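Local coordinates for protein condensin complex subunit 3 (Schizosaccharomyces pombe, PDB 5OQR) that serves as a regulatory subunit of condensin, the complex required for converting interphase chromatin into condensed, mitotic-like chromosomes, at residues 291-296 against 315-320; 390-395 against 424-429; 530-535 against 570-575. All coordinates share one frame; numbering follows the deposited sequence.

Contact 1. Residues 291-296 against 315-320; sequences DSLSQL and RTFNEI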
loop_
_atom_site.group_PDB
_atom_site.type_symbol
_atom_site.label_atom_id
_atom_site.label_comp_id
_atom_site.label_asym_id
_atom_site.label_seq_id
_atom_site.Cartn_x
_atom_site.Cartn_y
_atom_site.Cartn_z
ATOM N N ASP A 291 24.369 13.433 -10.517
ATOM C CA ASP A 291 25.711 14.004 -10.553
ATOM C C ASP A 291 26.605 13.383 -9.488
ATOM O O ASP A 291 27.806 13.189 -9.711
ATOM C CB ASP A 291 25.641 15.519 -10.367
ATOM C CG ASP A 291 24.857 15.921 -9.129
ATOM O OD1 ASP A 291 23.790 15.323 -8.879
ATOM O OD2 ASP A 291 25.308 16.832 -8.403
ATOM N N SER A 292 26.037 13.061 -8.324
ATOM C CA SER A 292 26.839 12.528 -7.230
ATOM C C SER A 292 27.317 11.112 -7.516
ATOM O O SER A 292 28.364 10.700 -7.005
ATOM C CB SER A 292 26.034 12.556 -5.931
ATOM O OG SER A 292 25.704 13.883 -5.566
ATOM N N LEU A 293 26.572 10.354 -8.323
ATOM C CA LEU A 293 26.945 8.968 -8.580
ATOM C C LEU A 293 28.350 8.874 -9.160
ATOM O O LEU A 293 29.117 7.972 -8.809
ATOM C CB LEU A 293 25.934 8.317 -9.521
ATOM C CG LEU A 293 26.066 6.801 -9.672
ATOM C CD1 LEU A 293 25.652 6.093 -8.391
ATOM C CD2 LEU A 293 25.252 6.300 -10.849
ATOM N N SER A 294 28.705 9.799 -10.048
ATOM C CA SER A 294 30.028 9.809 -10.658
ATOM C C SER A 294 31.102 10.363 -9.734
ATOM O O SER A 294 32.270 10.409 -10.132
ATOM C CB SER A 294 30.002 10.625 -11.952
ATOM O OG SER A 294 29.023 10.131 -12.846
ATOM N N GLN A 295 30.743 10.783 -8.524
ATOM C CA GLN A 295 31.692 11.351 -7.577
ATOM C C GLN A 295 32.099 10.374 -6.485
ATOM O O GLN A 295 32.913 10.729 -5.628
ATOM C CB GLN A 295 31.103 12.615 -6.945
ATOM C CG GLN A 295 31.184 13.837 -7.841
ATOM C CD GLN A 295 30.275 14.957 -7.385
ATOM O OE1 GLN A 295 29.705 14.906 -6.296
ATOM N NE2 GLN A 295 30.132 15.978 -8.222
ATOM N N LEU A 296 31.548 9.165 -6.483
ATOM C CA LEU A 296 31.955 8.155 -5.519
ATOM C C LEU A 296 33.242 7.480 -5.972
ATOM O O LEU A 296 33.396 7.111 -7.139
ATOM C CB LEU A 296 30.861 7.104 -5.341
ATOM C CG LEU A 296 29.541 7.562 -4.723
ATOM C CD1 LEU A 296 28.555 6.408 -4.715
ATOM C CD2 LEU A 296 29.741 8.096 -3.315
ATOM N N ARG A 315 27.561 -2.157 -2.720
ATOM C CA ARG A 315 26.694 -3.158 -3.332
ATOM C C ARG A 315 25.550 -2.503 -4.094
ATOM O O ARG A 315 25.134 -2.997 -5.148
ATOM C CB ARG A 315 26.163 -4.108 -2.257
ATOM C CG ARG A 315 24.979 -4.967 -2.688
ATOM C CD ARG A 315 23.651 -4.307 -2.330
ATOM N NE ARG A 315 22.508 -5.167 -2.629
ATOM C CZ ARG A 315 21.785 -5.823 -1.728
ATOM N NH1 ARG A 315 20.771 -6.576 -2.124
ATOM N NH2 ARG A 315 22.058 -5.735 -0.433
ATOM N N THR A 316 25.020 -1.394 -3.573
ATOM C CA THR A 316 23.936 -0.699 -4.260
ATOM C C THR A 316 24.456 0.066 -5.471
ATOM O O THR A 316 23.830 0.049 -6.537
ATOM C CB THR A 316 23.224 0.250 -3.297
ATOM O OG1 THR A 316 22.837 -0.461 -2.115
ATOM C CG2 THR A 316 21.980 0.837 -3.951
ATOM N N PHE A 317 25.590 0.752 -5.319
ATOM C CA PHE A 317 26.221 1.424 -6.449
ATOM C C PHE A 317 26.463 0.443 -7.589
ATOM O O PHE A 317 26.161 0.730 -8.752
ATOM C CB PHE A 317 27.529 2.070 -5.990
ATOM C CG PHE A 317 28.400 2.559 -7.110
ATOM C CD1 PHE A 317 28.294 3.856 -7.571
ATOM C CD2 PHE A 317 29.341 1.725 -7.688
ATOM C CE1 PHE A 317 29.098 4.309 -8.595
ATOM C CE2 PHE A 317 30.145 2.172 -8.714
ATOM C CZ PHE A 317 30.025 3.466 -9.165
ATOM N N ASN A 318 27.011 -0.728 -7.265
ATOM C CA ASN A 318 27.212 -1.763 -8.272
ATOM C C ASN A 318 25.880 -2.227 -8.849
ATOM O O ASN A 318 25.777 -2.508 -10.048
ATOM C CB ASN A 318 27.980 -2.932 -7.653
ATOM C CG ASN A 318 28.268 -4.038 -8.643
ATOM O OD1 ASN A 318 29.060 -3.868 -9.565
ATOM N ND2 ASN A 318 27.637 -5.187 -8.446
ATOM N N GLU A 319 24.848 -2.305 -8.011
ATOM C CA GLU A 319 23.531 -2.718 -8.481
ATOM C C GLU A 319 22.949 -1.703 -9.459
ATOM O O GLU A 319 22.371 -2.080 -10.485
ATOM C CB GLU A 319 22.601 -2.907 -7.285
ATOM C CG GLU A 319 21.552 -3.981 -7.464
ATOM C CD GLU A 319 21.020 -4.485 -6.138
ATOM O OE1 GLU A 319 19.996 -3.949 -5.664
ATOM O OE2 GLU A 319 21.636 -5.406 -5.559
ATOM N N ILE A 320 23.095 -0.412 -9.158
ATOM C CA ILE A 320 22.578 0.634 -10.038
ATOM C C ILE A 320 23.277 0.580 -11.390
ATOM O O ILE A 320 22.635 0.472 -12.441
ATOM C CB ILE A 320 22.741 2.015 -9.378
ATOM C CG1 ILE A 320 21.862 2.117 -8.131
ATOM C CG2 ILE A 320 22.395 3.134 -10.357
ATOM C CD1 ILE A 320 22.219 3.272 -7.224
#

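Contact 2. Residues 390-395 against 424-429; sequences NSLSTM and VEIITE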
loop_
_atom_site.group_PDB
_atom_site.type_symbol
_atom_site.label_atom_id
_atom_site.label_comp_id
_atom_site.label_asym_id
_atom_site.label_seq_id
_atom_site.Cartn_x
_atom_site.Cartn_y
_atom_site.Cartn_z
ATOM N N ASN A 390 36.534 -23.686 0.692
ATOM C CA ASN A 390 37.189 -23.784 1.990
ATOM C C ASN A 390 36.283 -23.285 3.107
ATOM O O ASN A 390 36.149 -23.941 4.145
ATOM C CB ASN A 390 38.498 -22.994 1.975
ATOM C CG ASN A 390 39.148 -22.920 3.343
ATOM O OD1 ASN A 390 39.803 -23.863 3.785
ATOM N ND2 ASN A 390 38.968 -21.794 4.024
ATOM N N SER A 391 35.650 -22.128 2.910
ATOM C CA SER A 391 34.830 -21.541 3.964
ATOM C C SER A 391 33.691 -22.469 4.364
ATOM O O SER A 391 33.322 -22.539 5.542
ATOM C CB SER A 391 34.280 -20.193 3.506
ATOM O OG SER A 391 35.327 -19.333 3.098
ATOM N N LEU A 392 33.114 -23.184 3.399
ATOM C CA LEU A 392 32.016 -24.091 3.715
ATOM C C LEU A 392 32.515 -25.358 4.393
ATOM O O LEU A 392 31.783 -25.967 5.179
ATOM C CB LEU A 392 31.246 -24.444 2.443
ATOM C CG LEU A 392 30.434 -23.311 1.814
ATOM C CD1 LEU A 392 30.157 -23.607 0.351
ATOM C CD2 LEU A 392 29.134 -23.106 2.575
ATOM N N SER A 393 33.752 -25.763 4.110
ATOM C CA SER A 393 34.272 -27.014 4.645
ATOM C C SER A 393 34.802 -26.867 6.067
ATOM O O SER A 393 34.710 -27.815 6.852
ATOM C CB SER A 393 35.380 -27.546 3.738
ATOM O OG SER A 393 34.874 -27.877 2.457
ATOM N N THR A 394 35.348 -25.706 6.418
ATOM C CA THR A 394 36.038 -25.528 7.692
ATOM C C THR A 394 35.334 -24.574 8.643
ATOM O O THR A 394 35.262 -24.852 9.842
ATOM C CB THR A 394 37.464 -25.020 7.452
ATOM O OG1 THR A 394 37.425 -23.650 7.040
ATOM C CG2 THR A 394 38.160 -25.848 6.377
ATOM N N MET A 395 34.811 -23.457 8.149
ATOM C CA MET A 395 34.233 -22.450 9.021
ATOM C C MET A 395 32.814 -22.838 9.428
ATOM O O MET A 395 32.249 -23.830 8.959
ATOM C CB MET A 395 34.229 -21.090 8.330
ATOM C CG MET A 395 35.582 -20.649 7.824
ATOM S SD MET A 395 35.529 -19.009 7.092
ATOM C CE MET A 395 37.081 -19.011 6.204
ATOM N N VAL A 424 28.524 -32.070 -2.543
ATOM C CA VAL A 424 28.437 -33.335 -1.818
ATOM C C VAL A 424 29.761 -33.642 -1.131
ATOM O O VAL A 424 29.786 -34.124 0.007
ATOM C CB VAL A 424 28.010 -34.471 -2.765
ATOM C CG1 VAL A 424 28.207 -35.833 -2.107
ATOM C CG2 VAL A 424 26.554 -34.299 -3.165
ATOM N N GLU A 425 30.881 -33.377 -1.809
ATOM C CA GLU A 425 32.182 -33.540 -1.171
ATOM C C GLU A 425 32.274 -32.684 0.084
ATOM O O GLU A 425 32.665 -33.166 1.151
ATOM C CB GLU A 425 33.298 -33.182 -2.151
ATOM C CG GLU A 425 33.419 -34.134 -3.326
ATOM C CD GLU A 425 34.315 -33.592 -4.424
ATOM O OE1 GLU A 425 34.870 -32.487 -4.248
ATOM O OE2 GLU A 425 34.463 -34.269 -5.465
ATOM N N ILE A 426 31.899 -31.408 -0.026
ATOM C CA ILE A 426 31.912 -30.521 1.133
ATOM C C ILE A 426 31.041 -31.093 2.244
ATOM O O ILE A 426 31.466 -31.197 3.399
ATOM C CB ILE A 426 31.456 -29.107 0.729
ATOM C CG1 ILE A 426 32.433 -28.508 -0.286
ATOM C CG2 ILE A 426 31.342 -28.204 1.955
ATOM C CD1 ILE A 426 32.031 -27.151 -0.814
ATOM N N ILE A 427 29.808 -31.477 1.907
ATOM C CA ILE A 427 28.880 -31.968 2.920
ATOM C C ILE A 427 29.453 -33.190 3.622
ATOM O O ILE A 427 29.293 -33.357 4.837
ATOM C CB ILE A 427 27.508 -32.267 2.286
ATOM C CG1 ILE A 427 26.807 -30.959 1.910
ATOM C CG2 ILE A 427 26.625 -33.068 3.244
ATOM C CD1 ILE A 427 25.560 -31.139 1.077
ATOM N N THR A 428 30.125 -34.066 2.875
ATOM C CA THR A 428 30.690 -35.266 3.482
ATOM C C THR A 428 31.800 -34.916 4.463
ATOM O O THR A 428 31.893 -35.510 5.544
ATOM C CB THR A 428 31.216 -36.209 2.402
ATOM O OG1 THR A 428 30.183 -36.466 1.443
ATOM C CG2 THR A 428 31.666 -37.529 3.016
ATOM N N GLU A 429 32.653 -33.955 4.107
ATOM C CA GLU A 429 33.749 -33.573 4.989
ATOM C C GLU A 429 33.223 -32.939 6.270
ATOM O O GLU A 429 33.680 -33.268 7.370
ATOM C CB GLU A 429 34.696 -32.623 4.258
ATOM C CG GLU A 429 35.402 -33.265 3.075
ATOM C CD GLU A 429 36.301 -32.297 2.330
ATOM O OE1 GLU A 429 36.314 -31.099 2.684
ATOM O OE2 GLU A 429 36.995 -32.735 1.388
#

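Contact 3. Residues 530-535 against 570-575; sequences HCYEKG and LFEALG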
loop_
_atom_site.group_PDB
_atom_site.type_symbol
_atom_site.label_atom_id
_atom_site.label_comp_id
_atom_site.label_asym_id
_atom_site.label_seq_id
_atom_site.Cartn_x
_atom_site.Cartn_y
_atom_site.Cartn_z
ATOM N N HIS A 530 -0.202 -36.893 6.316
ATOM C CA HIS A 530 -0.079 -37.267 7.720
ATOM C C HIS A 530 0.578 -36.161 8.533
ATOM O O HIS A 530 0.296 -36.016 9.728
ATOM C CB HIS A 530 0.719 -38.565 7.842
ATOM C CG HIS A 530 0.849 -39.066 9.247
ATOM N ND1 HIS A 530 2.013 -38.949 9.975
ATOM C CD2 HIS A 530 -0.041 -39.684 10.058
ATOM C CE1 HIS A 530 1.835 -39.475 11.173
ATOM N NE2 HIS A 530 0.598 -39.928 11.250
ATOM N N CYS A 531 1.449 -35.367 7.908
ATOM C CA CYS A 531 2.065 -34.251 8.616
ATOM C C CYS A 531 1.038 -33.186 8.972
ATOM O O CYS A 531 1.132 -32.555 10.030
ATOM C CB CYS A 531 3.187 -33.645 7.771
ATOM S SG CYS A 531 4.710 -34.616 7.734
ATOM N N TYR A 532 0.045 -32.971 8.109
ATOM C CA TYR A 532 -0.896 -31.883 8.343
ATOM C C TYR A 532 -1.867 -32.218 9.469
ATOM O O TYR A 532 -2.109 -31.393 10.357
ATOM C CB TYR A 532 -1.666 -31.557 7.067
ATOM C CG TYR A 532 -2.503 -30.312 7.215
ATOM C CD1 TYR A 532 -3.763 -30.366 7.792
ATOM C CD2 TYR A 532 -2.026 -29.081 6.801
ATOM C CE1 TYR A 532 -4.525 -29.233 7.945
ATOM C CE2 TYR A 532 -2.782 -27.939 6.948
ATOM C CZ TYR A 532 -4.031 -28.023 7.522
ATOM O OH TYR A 532 -4.795 -26.892 7.676
ATOM N N GLU A 533 -2.445 -33.419 9.446
ATOM C CA GLU A 533 -3.505 -33.738 10.397
ATOM C C GLU A 533 -2.951 -33.942 11.803
ATOM O O GLU A 533 -3.503 -33.417 12.777
ATOM C CB GLU A 533 -4.284 -34.971 9.936
ATOM C CG GLU A 533 -3.434 -36.147 9.482
ATOM C CD GLU A 533 -4.266 -37.382 9.186
ATOM O OE1 GLU A 533 -5.266 -37.615 9.899
ATOM O OE2 GLU A 533 -3.928 -38.113 8.229
ATOM N N LYS A 534 -1.859 -34.692 11.930
ATOM C CA LYS A 534 -1.317 -35.055 13.233
ATOM C C LYS A 534 -0.092 -34.237 13.623
ATOM O O LYS A 534 0.496 -34.498 14.678
ATOM C CB LYS A 534 -0.959 -36.545 13.255
ATOM C CG LYS A 534 -2.107 -37.472 12.879
ATOM C CD LYS A 534 -3.026 -37.766 14.051
ATOM C CE LYS A 534 -4.347 -38.342 13.559
ATOM N NZ LYS A 534 -5.115 -39.015 14.634
ATOM N N GLY A 535 0.304 -33.255 12.814
ATOM C CA GLY A 535 1.497 -32.483 13.072
ATOM C C GLY A 535 1.200 -31.112 13.662
ATOM O O GLY A 535 0.062 -30.657 13.723
ATOM N N LEU A 570 -6.271 -27.793 2.309
ATOM C CA LEU A 570 -6.332 -26.405 1.865
ATOM C C LEU A 570 -7.569 -25.706 2.417
ATOM O O LEU A 570 -7.507 -24.528 2.788
ATOM C CB LEU A 570 -6.312 -26.340 0.339
ATOM C CG LEU A 570 -4.987 -26.690 -0.339
ATOM C CD1 LEU A 570 -5.175 -26.844 -1.836
ATOM C CD2 LEU A 570 -3.937 -25.629 -0.052
ATOM N N PHE A 571 -8.704 -26.410 2.474
ATOM C CA PHE A 571 -9.892 -25.848 3.108
ATOM C C PHE A 571 -9.665 -25.644 4.597
ATOM O O PHE A 571 -9.911 -24.558 5.134
ATOM C CB PHE A 571 -11.102 -26.762 2.890
ATOM C CG PHE A 571 -11.650 -26.731 1.499
ATOM C CD1 PHE A 571 -12.062 -25.540 0.931
ATOM C CD2 PHE A 571 -11.771 -27.896 0.764
ATOM C CE1 PHE A 571 -12.569 -25.511 -0.348
ATOM C CE2 PHE A 571 -12.277 -27.871 -0.515
ATOM C CZ PHE A 571 -12.679 -26.676 -1.071
ATOM N N GLU A 572 -9.205 -26.689 5.284
ATOM C CA GLU A 572 -9.000 -26.606 6.725
ATOM C C GLU A 572 -8.051 -25.469 7.076
ATOM O O GLU A 572 -8.309 -24.692 8.002
ATOM C CB GLU A 572 -8.466 -27.941 7.242
ATOM C CG GLU A 572 -8.566 -28.117 8.741
ATOM C CD GLU A 572 -8.166 -29.510 9.183
ATOM O OE1 GLU A 572 -7.633 -29.652 10.303
ATOM O OE2 GLU A 572 -8.382 -30.463 8.405
ATOM N N ALA A 573 -6.945 -25.349 6.338
ATOM C CA ALA A 573 -5.995 -24.272 6.594
ATOM C C ALA A 573 -6.666 -22.913 6.462
ATOM O O ALA A 573 -6.504 -22.037 7.318
ATOM C CB ALA A 573 -4.811 -24.373 5.632
ATOM N N LEU A 574 -7.429 -22.720 5.386
ATOM C CA LEU A 574 -8.041 -21.424 5.127
ATOM C C LEU A 574 -9.057 -21.040 6.193
ATOM O O LEU A 574 -9.323 -19.848 6.377
ATOM C CB LEU A 574 -8.702 -21.434 3.750
ATOM C CG LEU A 574 -9.361 -20.138 3.282
ATOM C CD1 LEU A 574 -8.458 -18.939 3.498
ATOM C CD2 LEU A 574 -9.736 -20.259 1.822
ATOM N N GLY A 575 -9.624 -22.012 6.901
ATOM C CA GLY A 575 -10.590 -21.745 7.941
ATOM C C GLY A 575 -10.025 -21.575 9.331
ATOM O O GLY A 575 -10.792 -21.371 10.277
#

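Contact 1. Residues 291-296 against 315-320
Phe317 lays one corner of its ring against the methyl groups of Leu293 and Leu296, joining the short helix 290-293 and the turn after it to helix 308-324. The site is a piece of hydrophobic core within an all-helical solenoid of the HEAT-repeat type. Leu293 makes the larger contribution: its CD1 stands 3.6 Å from CD1 of Phe317, and its CG is 4.1 Å from Phe317 CE1. The leucine methyl approaches the ring at a slant. From Leu296, CD1 reaches the same ring atom, Phe317 CD1, at 3.8 Å, the two side chains running past one another in opposite senses. The two leucines are the first and last residues of a type I beta turn, which is consistent with both reaching one ring. The phenylalanine extends across to them with CG turned away from its own backbone N (chi1 169°). Ile320, one helical turn further on, adds a looser contact, its CG2 lying 4.3 Å from Leu293 CD2. Phe298, Leu329 and Met333 also pack on Phe317, and Phe286 of helix 275-288 packs on Leu296. Replacing Phe317 with an alanine would probably open a gap between the turn and helix 308-324, leaving the methyls of Leu293 and Leu296 without their shared partner. Away from the leucines, Arg315 forms a salt bridge with Glu319, whose other carboxylate oxygen forms one with Lys283. In the Arg315-Glu319 pair the bond from NE to OE2, 3.1 Å long, is nearly straight and lies in the guanidinium plane, but it meets the oxygen from above the carboxylate plane.

Contact 2. Residues 390-395 against 424-429
Ile426 points from helix 416-434 into the side of helix 378-394, where Leu392 and Ser393 receive it. Its CB lies 4.0 Å from the hydroxyl oxygen OG of Ser393, and there the side chain forks. The CG2 branch, anti to the backbone N, fits between the two residues, 3.6 Å from Ser393 OG and 3.8 Å from Leu392 CB. The other branch starts at CG1, still beside the serine at 3.7 Å from its OG, and leads away from it to the tip, where CD1 of Ile426 meets CD1 of Leu392 at 4.2 Å. The isoleucine is thus flanked by the serine hydroxyl near its base and by leucine at its end. Both helices belong to the HEAT-type solenoid, and 378-394 opens the sixth HEAT repeat. Their local axes run nearly parallel, 27° apart, with helix 399-412 coming between them in the chain. That intervening helix covers Leu392 through His405 and Ile406, while Tyr465 of helix 457-471 packs on Ile426 and gives its hydroxyl to the carbonyl of Leu392. Backbones come close where the small serine faces the isoleucine, with CA of Ser393 and CA of Ile426 only 5.5 Å apart. One turn beyond Ile426, Glu429, an exposed residue, reaches over with an extended chain until its OE1 is 3.5 Å from Ser393 OG, a proximity that is not a hydrogen bond. The hydroxyl is instead bonded to the carbonyl of Thr389 in its own helix. Its contact with Ile426 is therefore one of packing, and the two helices are joined here by apolar and van der Waals contacts, without a hydrogen bond or salt bridge between the segments.

Contact 3. Residues 530-535 against 570-575
Tyr532 reaches from helix 518-534, part of the eighth HEAT repeat, to helix 563-574, bringing the end of its ring to Ala573 and Glu572. The close-packed part lies at Ala573, a buried residue whose short side chain probably allows the phenol to come close to the helix backbone. There Tyr532 OH is 3.0 Å from Ala573 N, with an angle too poor for a hydrogen bond, and Tyr532 CZ lies 4.2 Å from Ala573 CB. The reach depends on CG of Tyr532 standing anti to its backbone N (chi1 -172°), which directs the ring across the 9.3 Å between CA of Tyr532 and CA of Ala573. Helix 537-554 also packs on the tyrosine through Ala543 and Ile544, and Lys540 makes a cation-pi contact with the ring. Toward solvent the fit is looser. Glu572, an exposed residue, runs its extended chain past the ring in the opposite sense, and its CD comes to 3.9 Å from Tyr532 CE1. The carboxylate lies at the ring's edge, its plane almost perpendicular (89°) to that of the ring. The junction therefore rests on van der Waals packing, perhaps with a weak electrostatic contribution, since an anionic group beside the slightly positive ring hydrogens is probably mildly favourable.

Overall arrangement
From the N terminus, the chain reaches contact 1 first, which closes a loop of 18 residues by tying helix 290-293 and its turn to helix 308-324. Contact 2 follows, closing over 28 residues and joining helix 378-394 to helix 416-434. Contact 3 comes last and spans 34 residues, from helix 518-534 to helix 563-574. Each closes before the next opens, so none nests or crosses. The centres of contacts 1 and 2 are about 36 Å apart and those of contacts 2 and 3 about 37 Å, while the centres of contacts 1 and 3 lie about 49 Å apart, less than the sum of the two steps. The three therefore mark successive local junctions along a bent helical solenoid.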